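Local coordinates for protein dihydropteroate synthase (Burkholderia cenocepacia, PDB 2Y5S) that probably catalyses the condensation of 4-aminobenzoate with 6-hydroxymethyl-7,8-dihydropterin diphosphate to give 7,8-dihydropteroate, a magnesium-dependent step of folate biosynthesis, at residues V192-G197 against A211-T216; C260-G265 against D279-W284. All coordinates share one frame; numbering follows the deposited sequence.

Contact 1 of 2, residues V192-G197 against A211-T216. With 78H (7,8-dihydropteroate), chain P.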
ATOM      1  N   VAL B 192       8.398  14.851  15.115  1.00 17.56           N
ATOM      2  CA  VAL B 192       8.218  13.818  16.130  1.00 17.36           C
ATOM      3  C   VAL B 192       7.945  12.463  15.485  1.00 17.02           C
ATOM      4  O   VAL B 192       7.489  12.370  14.329  1.00 16.99           O
ATOM      5  CB  VAL B 192       7.054  14.156  17.059  1.00 18.43           C
ATOM      6  CG1 VAL B 192       7.284  15.510  17.749  1.00 18.89           C
ATOM      7  CG2 VAL B 192       5.719  14.136  16.281  1.00 18.88           C
ATOM      8  N   ASP B 193       8.169  11.415  16.263  1.00 16.78           N
ATOM      9  CA  ASP B 193       8.054  10.048  15.784  1.00 16.13           C
ATOM     10  C   ASP B 193       7.569   9.163  16.941  1.00 16.49           C
ATOM     11  O   ASP B 193       8.181   9.153  18.017  1.00 16.36           O
ATOM     12  CB  ASP B 193       9.439   9.626  15.306  1.00 16.21           C
ATOM     13  CG  ASP B 193       9.504   8.215  14.785  1.00 16.28           C
ATOM     14  OD1 ASP B 193       8.618   7.390  15.053  1.00 17.96           O
ATOM     15  OD2 ASP B 193      10.532   7.921  14.131  1.00 18.39           O
ATOM     16  N   PRO B 194       6.479   8.405  16.725  1.00 15.78           N
ATOM     17  CA  PRO B 194       5.905   7.584  17.807  1.00 16.21           C
ATOM     18  C   PRO B 194       6.717   6.352  18.184  1.00 16.18           C
ATOM     19  O   PRO B 194       6.386   5.669  19.177  1.00 16.77           O
ATOM     20  CB  PRO B 194       4.550   7.159  17.233  1.00 16.29           C
ATOM     21  CG  PRO B 194       4.788   7.157  15.747  1.00 14.78           C
ATOM     22  CD  PRO B 194       5.631   8.374  15.520  1.00 15.32           C
ATOM     23  N   GLY B 195       7.750   6.046  17.397  1.00 15.79           N
ATOM     24  CA  GLY B 195       8.718   5.032  17.778  1.00 15.93           C
ATOM     25  C   GLY B 195       8.180   3.631  17.686  1.00 15.86           C
ATOM     26  O   GLY B 195       8.199   2.855  18.653  1.00 16.93           O
ATOM     27  N   PHE B 196       7.742   3.278  16.493  1.00 15.67           N
ATOM     28  CA  PHE B 196       7.228   1.955  16.266  1.00 15.80           C
ATOM     29  C   PHE B 196       8.273   0.892  16.639  1.00 16.74           C
ATOM     30  O   PHE B 196       9.414   0.977  16.210  1.00 16.14           O
ATOM     31  CB  PHE B 196       6.819   1.797  14.798  1.00 15.46           C
ATOM     32  CG  PHE B 196       5.617   2.578  14.436  1.00 14.66           C
ATOM     33  CD1 PHE B 196       4.381   2.202  14.907  1.00 16.72           C
ATOM     34  CD2 PHE B 196       5.716   3.724  13.636  1.00 15.77           C
ATOM     35  CE1 PHE B 196       3.252   2.945  14.602  1.00 15.87           C
ATOM     36  CE2 PHE B 196       4.593   4.460  13.319  1.00 15.77           C
ATOM     37  CZ  PHE B 196       3.359   4.069  13.812  1.00 15.44           C
ATOM     38  N   GLY B 197       7.862  -0.083  17.447  1.00 17.90           N
ATOM     39  CA  GLY B 197       8.718  -1.191  17.835  1.00 19.15           C
ATOM     40  C   GLY B 197       9.624  -0.871  19.015  1.00 20.49           C
ATOM     41  O   GLY B 197      10.490  -1.676  19.343  1.00 21.47           O
ATOM     42  N   ALA B 211      -2.997   3.255  13.393  1.00 19.09           N
ATOM     43  CA  ALA B 211      -4.412   3.617  13.120  1.00 19.92           C
ATOM     44  C   ALA B 211      -4.765   5.045  13.558  1.00 20.80           C
ATOM     45  O   ALA B 211      -5.556   5.725  12.895  1.00 20.50           O
ATOM     46  CB  ALA B 211      -5.368   2.626  13.805  1.00 20.05           C
ATOM     47  N   ALA B 212      -4.181   5.474  14.676  1.00 21.24           N
ATOM     48  CA  ALA B 212      -4.410   6.798  15.238  1.00 22.69           C
ATOM     49  C   ALA B 212      -3.239   7.755  15.060  1.00 22.49           C
ATOM     50  O   ALA B 212      -3.091   8.693  15.836  1.00 23.73           O
ATOM     51  CB  ALA B 212      -4.743   6.662  16.722  1.00 23.68           C
ATOM     52  N   LEU B 213      -2.417   7.541  14.035  1.00 21.69           N
ATOM     53  CA  LEU B 213      -1.186   8.319  13.849  1.00 21.45           C
ATOM     54  C   LEU B 213      -1.312   9.850  14.021  1.00 22.44           C
ATOM     55  O   LEU B 213      -0.491  10.460  14.724  1.00 21.92           O
ATOM     56  CB  LEU B 213      -0.514   7.981  12.505  1.00 20.32           C
ATOM     57  CG  LEU B 213       0.955   8.381  12.316  1.00 20.58           C
ATOM     58  CD1 LEU B 213       1.869   7.616  13.259  1.00 19.62           C
ATOM     59  CD2 LEU B 213       1.440   8.171  10.895  1.00 18.96           C
ATOM     60  N   PRO B 214      -2.322  10.483  13.404  1.00 24.00           N
ATOM     61  CA  PRO B 214      -2.349  11.953  13.551  1.00 25.02           C
ATOM     62  C   PRO B 214      -2.383  12.421  15.003  1.00 26.06           C
ATOM     63  O   PRO B 214      -1.777  13.446  15.326  1.00 26.18           O
ATOM     64  CB  PRO B 214      -3.640  12.381  12.829  1.00 25.92           C
ATOM     65  CG  PRO B 214      -4.158  11.191  12.143  1.00 26.07           C
ATOM     66  CD  PRO B 214      -3.486   9.968  12.663  1.00 24.55           C
ATOM     67  N   ASP B 215      -3.059  11.653  15.859  1.00 26.52           N
ATOM     68  CA  ASP B 215      -3.224  11.989  17.263  1.00 27.98           C
ATOM     69  C   ASP B 215      -1.984  11.725  18.132  1.00 26.72           C
ATOM     70  O   ASP B 215      -2.001  12.052  19.305  1.00 27.10           O
ATOM     71  CB  ASP B 215      -4.417  11.230  17.852  1.00 29.50           C
ATOM     72  CG  ASP B 215      -5.730  11.561  17.150  1.00 33.29           C
ATOM     73  OD1 ASP B 215      -5.906  12.724  16.721  1.00 36.16           O
ATOM     74  OD2 ASP B 215      -6.572  10.648  17.026  1.00 36.56           O
ATOM     75  N   THR B 216      -0.923  11.136  17.571  1.00 24.77           N
ATOM     76  CA  THR B 216       0.337  10.971  18.298  1.00 23.76           C
ATOM     77  C   THR B 216       1.148  12.282  18.363  1.00 23.65           C
ATOM     78  O   THR B 216       2.019  12.429  19.211  1.00 23.16           O
ATOM     79  CB  THR B 216       1.225   9.868  17.674  1.00 22.63           C
ATOM     80  OG1 THR B 216       1.588  10.249  16.355  1.00 21.85           O
ATOM     81  CG2 THR B 216       0.500   8.517  17.620  1.00 22.32           C
TER
HETATM   82  O4  78H P1293      11.341   4.071  13.815  1.00 34.32           O
HETATM   83  C4  78H P1293      12.359   4.762  13.875  1.00 33.75           C
HETATM   84  C5  78H P1293      13.646   4.189  13.962  1.00 33.81           C
HETATM   85  N3  78H P1293      12.245   6.161  13.878  1.00 33.09           N
HETATM   86  C9  78H P1293      14.753   5.065  14.048  1.00 32.47           C
HETATM   87  N5  78H P1293      13.820   2.844  13.913  1.00 30.96           N
HETATM   88  C2  78H P1293      13.407   6.985  13.993  1.00 32.73           C
HETATM   89  N8  78H P1293      16.044   4.563  14.131  1.00 31.24           N
HETATM   90  N1  78H P1293      14.616   6.407  14.058  1.00 31.27           N
HETATM   91  C6  78H P1293      15.049   2.303  14.037  1.00 33.66           C
HETATM   92  N2  78H P1293      13.297   8.322  14.038  1.00 27.86           N
HETATM   93  C7  78H P1293      16.298   3.134  14.341  1.00 31.82           C
HETATM   94  C10 78H P1293      15.241   0.818  13.909  1.00 34.51           C
HETATM   95  N11 78H P1293      14.976   0.158  15.192  1.00 36.12           N
HETATM   96  C15 78H P1293      14.165  -0.892  15.215  1.00 35.01           C
HETATM   97  C16 78H P1293      13.118  -0.963  16.129  1.00 33.81           C
HETATM   98  C17 78H P1293      14.369  -1.910  14.283  1.00 34.81           C
HETATM   99  C18 78H P1293      12.282  -2.065  16.127  1.00 33.62           C
HETATM  100  C19 78H P1293      13.529  -3.016  14.281  1.00 34.77           C
HETATM  101  C20 78H P1293      12.490  -3.093  15.206  1.00 34.01           C
HETATM  102  C21 78H P1293      11.542  -4.297  15.184  1.00 32.75           C
HETATM  103  O22 78H P1293      10.491  -4.169  15.816  1.00 32.52           O
HETATM  104  O23 78H P1293      11.798  -5.270  14.441  1.00 34.41           O

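Contact 2 of 2, residues C260-G265 against D279-W284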
ATOM      1  N   CYS B 260      -0.148   3.447   4.654  1.00 17.61           N
ATOM      2  CA  CYS B 260      -1.037   3.714   5.769  1.00 17.93           C
ATOM      3  C   CYS B 260      -0.607   4.955   6.551  1.00 17.26           C
ATOM      4  O   CYS B 260      -1.431   5.795   6.915  1.00 17.22           O
ATOM      5  CB  CYS B 260      -1.087   2.502   6.697  1.00 18.59           C
ATOM      6  SG  CYS B 260      -2.188   2.748   8.048  1.00 23.46           S
ATOM      7  N   ALA B 261       0.686   5.074   6.812  1.00 16.95           N
ATOM      8  CA  ALA B 261       1.200   6.216   7.557  1.00 16.89           C
ATOM      9  C   ALA B 261       0.944   7.509   6.795  1.00 17.51           C
ATOM     10  O   ALA B 261       0.499   8.495   7.386  1.00 17.94           O
ATOM     11  CB  ALA B 261       2.688   6.056   7.860  1.00 16.05           C
ATOM     12  N   VAL B 262       1.201   7.522   5.485  1.00 18.27           N
ATOM     13  CA  VAL B 262       0.962   8.760   4.715  1.00 18.81           C
ATOM     14  C   VAL B 262      -0.527   9.031   4.585  1.00 20.54           C
ATOM     15  O   VAL B 262      -0.937  10.177   4.606  1.00 21.71           O
ATOM     16  CB  VAL B 262       1.690   8.798   3.327  1.00 18.77           C
ATOM     17  CG1 VAL B 262       3.203   8.638   3.533  1.00 15.64           C
ATOM     18  CG2 VAL B 262       1.153   7.760   2.356  1.00 19.12           C
ATOM     19  N   GLU B 263      -1.346   7.984   4.493  1.00 21.41           N
ATOM     20  CA  GLU B 263      -2.796   8.169   4.487  1.00 23.07           C
ATOM     21  C   GLU B 263      -3.238   8.837   5.800  1.00 23.81           C
ATOM     22  O   GLU B 263      -4.172   9.656   5.822  1.00 24.18           O
ATOM     23  CB  GLU B 263      -3.507   6.827   4.290  1.00 23.57           C
ATOM     24  CG  GLU B 263      -5.046   6.908   4.146  1.00 26.70           C
ATOM     25  CD  GLU B 263      -5.486   7.579   2.854  1.00 31.84           C
ATOM     26  OE1 GLU B 263      -4.625   7.870   1.997  1.00 34.86           O
ATOM     27  OE2 GLU B 263      -6.700   7.813   2.685  1.00 37.92           O
ATOM     28  N   ARG B 264      -2.549   8.488   6.884  1.00 23.07           N
ATOM     29  CA  ARG B 264      -2.829   9.047   8.200  1.00 24.29           C
ATOM     30  C   ARG B 264      -1.984  10.291   8.543  1.00 23.89           C
ATOM     31  O   ARG B 264      -1.789  10.591   9.717  1.00 25.27           O
ATOM     32  CB  ARG B 264      -2.645   7.958   9.272  1.00 24.51           C
ATOM     33  CG  ARG B 264      -3.946   7.362   9.807  1.00 27.60           C
ATOM     34  CD  ARG B 264      -4.737   6.600   8.763  1.00 29.26           C
ATOM     35  NE  ARG B 264      -4.103   5.322   8.446  1.00 30.30           N
ATOM     36  CZ  ARG B 264      -4.615   4.398   7.640  1.00 30.63           C
ATOM     37  NH1 ARG B 264      -5.788   4.558   7.043  1.00 33.93           N
ATOM     38  NH2 ARG B 264      -3.938   3.298   7.421  1.00 30.35           N
ATOM     39  N   GLY B 265      -1.479  10.992   7.531  1.00 22.36           N
ATOM     40  CA  GLY B 265      -0.823  12.280   7.722  1.00 22.01           C
ATOM     41  C   GLY B 265       0.684  12.320   8.033  1.00 20.38           C
ATOM     42  O   GLY B 265       1.191  13.384   8.378  1.00 20.10           O
ATOM     43  N   ASP B 279       7.450   4.299  -5.717  1.00 18.73           N
ATOM     44  CA  ASP B 279       6.436   3.831  -6.678  1.00 19.13           C
ATOM     45  C   ASP B 279       5.046   3.802  -6.032  1.00 18.78           C
ATOM     46  O   ASP B 279       4.062   4.299  -6.622  1.00 18.03           O
ATOM     47  CB  ASP B 279       6.799   2.446  -7.227  1.00 19.73           C
ATOM     48  CG  ASP B 279       7.897   2.480  -8.299  1.00 22.08           C
ATOM     49  OD1 ASP B 279       8.286   3.576  -8.774  1.00 23.75           O
ATOM     50  OD2 ASP B 279       8.366   1.381  -8.694  1.00 23.72           O
ATOM     51  N   ALA B 280       4.962   3.228  -4.827  1.00 17.40           N
ATOM     52  CA  ALA B 280       3.707   3.198  -4.081  1.00 16.99           C
ATOM     53  C   ALA B 280       3.189   4.589  -3.831  1.00 16.90           C
ATOM     54  O   ALA B 280       2.009   4.832  -3.994  1.00 16.28           O
ATOM     55  CB  ALA B 280       3.844   2.433  -2.750  1.00 15.52           C
ATOM     56  N   LEU B 281       4.079   5.514  -3.474  1.00 17.39           N
ATOM     57  CA  LEU B 281       3.660   6.887  -3.188  1.00 17.76           C
ATOM     58  C   LEU B 281       3.303   7.658  -4.470  1.00 18.05           C
ATOM     59  O   LEU B 281       2.546   8.614  -4.416  1.00 18.52           O
ATOM     60  CB  LEU B 281       4.726   7.633  -2.344  1.00 17.63           C
ATOM     61  CG  LEU B 281       4.819   7.217  -0.861  1.00 18.71           C
ATOM     62  CD1 LEU B 281       5.899   8.006  -0.131  1.00 16.45           C
ATOM     63  CD2 LEU B 281       3.485   7.378  -0.122  1.00 21.09           C
ATOM     64  N   SER B 282       3.825   7.252  -5.619  1.00 18.26           N
ATOM     65  CA  SER B 282       3.387   7.846  -6.885  1.00 19.21           C
ATOM     66  C   SER B 282       1.910   7.499  -7.157  1.00 19.30           C
ATOM     67  O   SER B 282       1.114   8.354  -7.569  1.00 18.74           O
ATOM     68  CB  SER B 282       4.252   7.383  -8.062  1.00 20.28           C
ATOM     69  OG  SER B 282       5.579   7.844  -7.960  1.00 19.09           O
ATOM     70  N   VAL B 283       1.547   6.247  -6.897  1.00 18.67           N
ATOM     71  CA  VAL B 283       0.166   5.825  -7.048  1.00 18.68           C
ATOM     72  C   VAL B 283      -0.720   6.574  -6.051  1.00 18.90           C
ATOM     73  O   VAL B 283      -1.759   7.097  -6.412  1.00 18.23           O
ATOM     74  CB  VAL B 283       0.027   4.307  -6.879  1.00 18.26           C
ATOM     75  CG1 VAL B 283      -1.480   3.897  -6.840  1.00 17.81           C
ATOM     76  CG2 VAL B 283       0.800   3.575  -8.005  1.00 17.72           C
ATOM     77  N   TRP B 284      -0.283   6.647  -4.798  1.00 19.56           N
ATOM     78  CA  TRP B 284      -1.046   7.356  -3.758  1.00 20.18           C
ATOM     79  C   TRP B 284      -1.296   8.826  -4.161  1.00 20.40           C
ATOM     80  O   TRP B 284      -2.410   9.331  -4.059  1.00 20.62           O
ATOM     81  CB  TRP B 284      -0.296   7.247  -2.418  1.00 20.46           C
ATOM     82  CG  TRP B 284      -0.996   7.908  -1.262  1.00 23.27           C
ATOM     83  CD1 TRP B 284      -1.944   7.354  -0.470  1.00 24.44           C
ATOM     84  CD2 TRP B 284      -0.790   9.235  -0.783  1.00 25.46           C
ATOM     85  NE1 TRP B 284      -2.355   8.253   0.475  1.00 28.06           N
ATOM     86  CE2 TRP B 284      -1.666   9.422   0.305  1.00 26.48           C
ATOM     87  CE3 TRP B 284       0.045  10.293  -1.172  1.00 26.63           C
ATOM     88  CZ2 TRP B 284      -1.724  10.621   1.027  1.00 27.81           C
ATOM     89  CZ3 TRP B 284      -0.024  11.489  -0.468  1.00 26.87           C
ATOM     90  CH2 TRP B 284      -0.899  11.642   0.626  1.00 26.76           C
TER

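Contact 1 of 2, residues V192-G197 against A211-T216
P194 and T216 bring the two backbones closest, their CA atoms 6.5 Å apart, where the chain leaves strand 190-193 and, across from it, makes the turn that follows helix 204-211. This is one strand end of the TIM barrel of dihydropteroate synthase: the loop running on from the parallel strand faces the pterin, while helix 204-211 follows it and leads into the turn at 211-216. L213 supplies the central side chain of the contact. With CG anti to the backbone N (chi1 -163°) it carries CD1 in between two partners, 3.9 Å from CG of P194 and equally close to CZ of F196. The methyl meets the phenyl ring at its edge, near the ring plane, and L213 crosses both partners at about a right angle. Farther along, CB of P194 rests more loosely against the CG2 methyl of T216. No hydrogen bond joins the segments, so the buried contact is purely apolar; L209 of helix 204-211 also packs on F196 and T216. Within the turn, O of L213 accepts from both N and OG1 of T216. Away from this apolar patch, D193 works on the ligand. Its OD2 takes two bonds from the pterin end of 7,8-dihydropteroate, a very short one from N3 at 2.5 Å and a weak one from N2 at 2.8 Å; N122 and K235 also bond the ligand. The other carboxylate oxygen closes an Asx turn, which would limit rotation of the carboxylate that binds the pterin: N of G195 reaches OD1 of D193 at 2.8 Å, coming from above the carboxylate plane, 42° out of it.

Contact 2 of 2, residues C260-G265 against D279-W284
W284 and E263 meet because each side chain leaves its helix with CG anti to the backbone N: chi1 of -179° sends the indole across to the other helix, and on E263 a bend at chi2 (68°) brings the carboxylate round to its edge. The resulting hydrogen bond runs from NE1 of W284 to OE1 of E263 at 2.8 Å. It is fairly straight, with the acceptor close to the indole plane and the N-H arriving nearly along the carboxylate C-O bond, while the carboxylate plane stands 87° to the ring. The indole is thus held by its nitrogen at the edge and by V262 over one face. CG2 of V262 makes a CH-pi contact with the five-membered ring, 3.9 Å from its centroid and almost on the ring normal. Beyond the pyrrole part, CZ2 of W284 lies 3.7 Å from the backbone O of V262. In the barrel these are the last two helices, 251-263 and 274-291, packed side by side outside strand 268-271, whose V269 touches V262 from within; P23 packs on both V262 and W284. L281 fills the position one turn before W284. Its CD2 presses on CG2 of V262 at 3.4 Å, tighter than usual for two carbons, and comes within 3.9 Å of CG1, so CG2 of V262 sits in the corner formed by the leucine methyl and the indole face. Helix 251-263 stops right after this: G265, at positive phi, is the C-prime residue of a Schellman motif, its N bonded to O of V262 at 3.1 Å and the N of A266 to O of A261. The second subunit lies alongside, its K245 making a salt bridge to OD2 of D279.

Going from the N terminus, contact 1 comes first: the chain leaves strand 190-193, runs through helix 204-211 and closes a loop when 211-216 returns to the strand end. After strand 229-230 and helix 251-263, contact 2 closes a second loop, in which the chain passes through strand 268-271 before helix 274-291 packs back on its predecessor. The loops follow in series, neither nesting nor crossing, with centres about 16 Å apart. They still touch: CB of L213 lies 3.9 Å from CB of R264, and CG of P214 packs on the backbone O of R264. Contact 1 includes the pocket residues D193 and G197, contact 2 lies on the outer helices; both reach the second subunit.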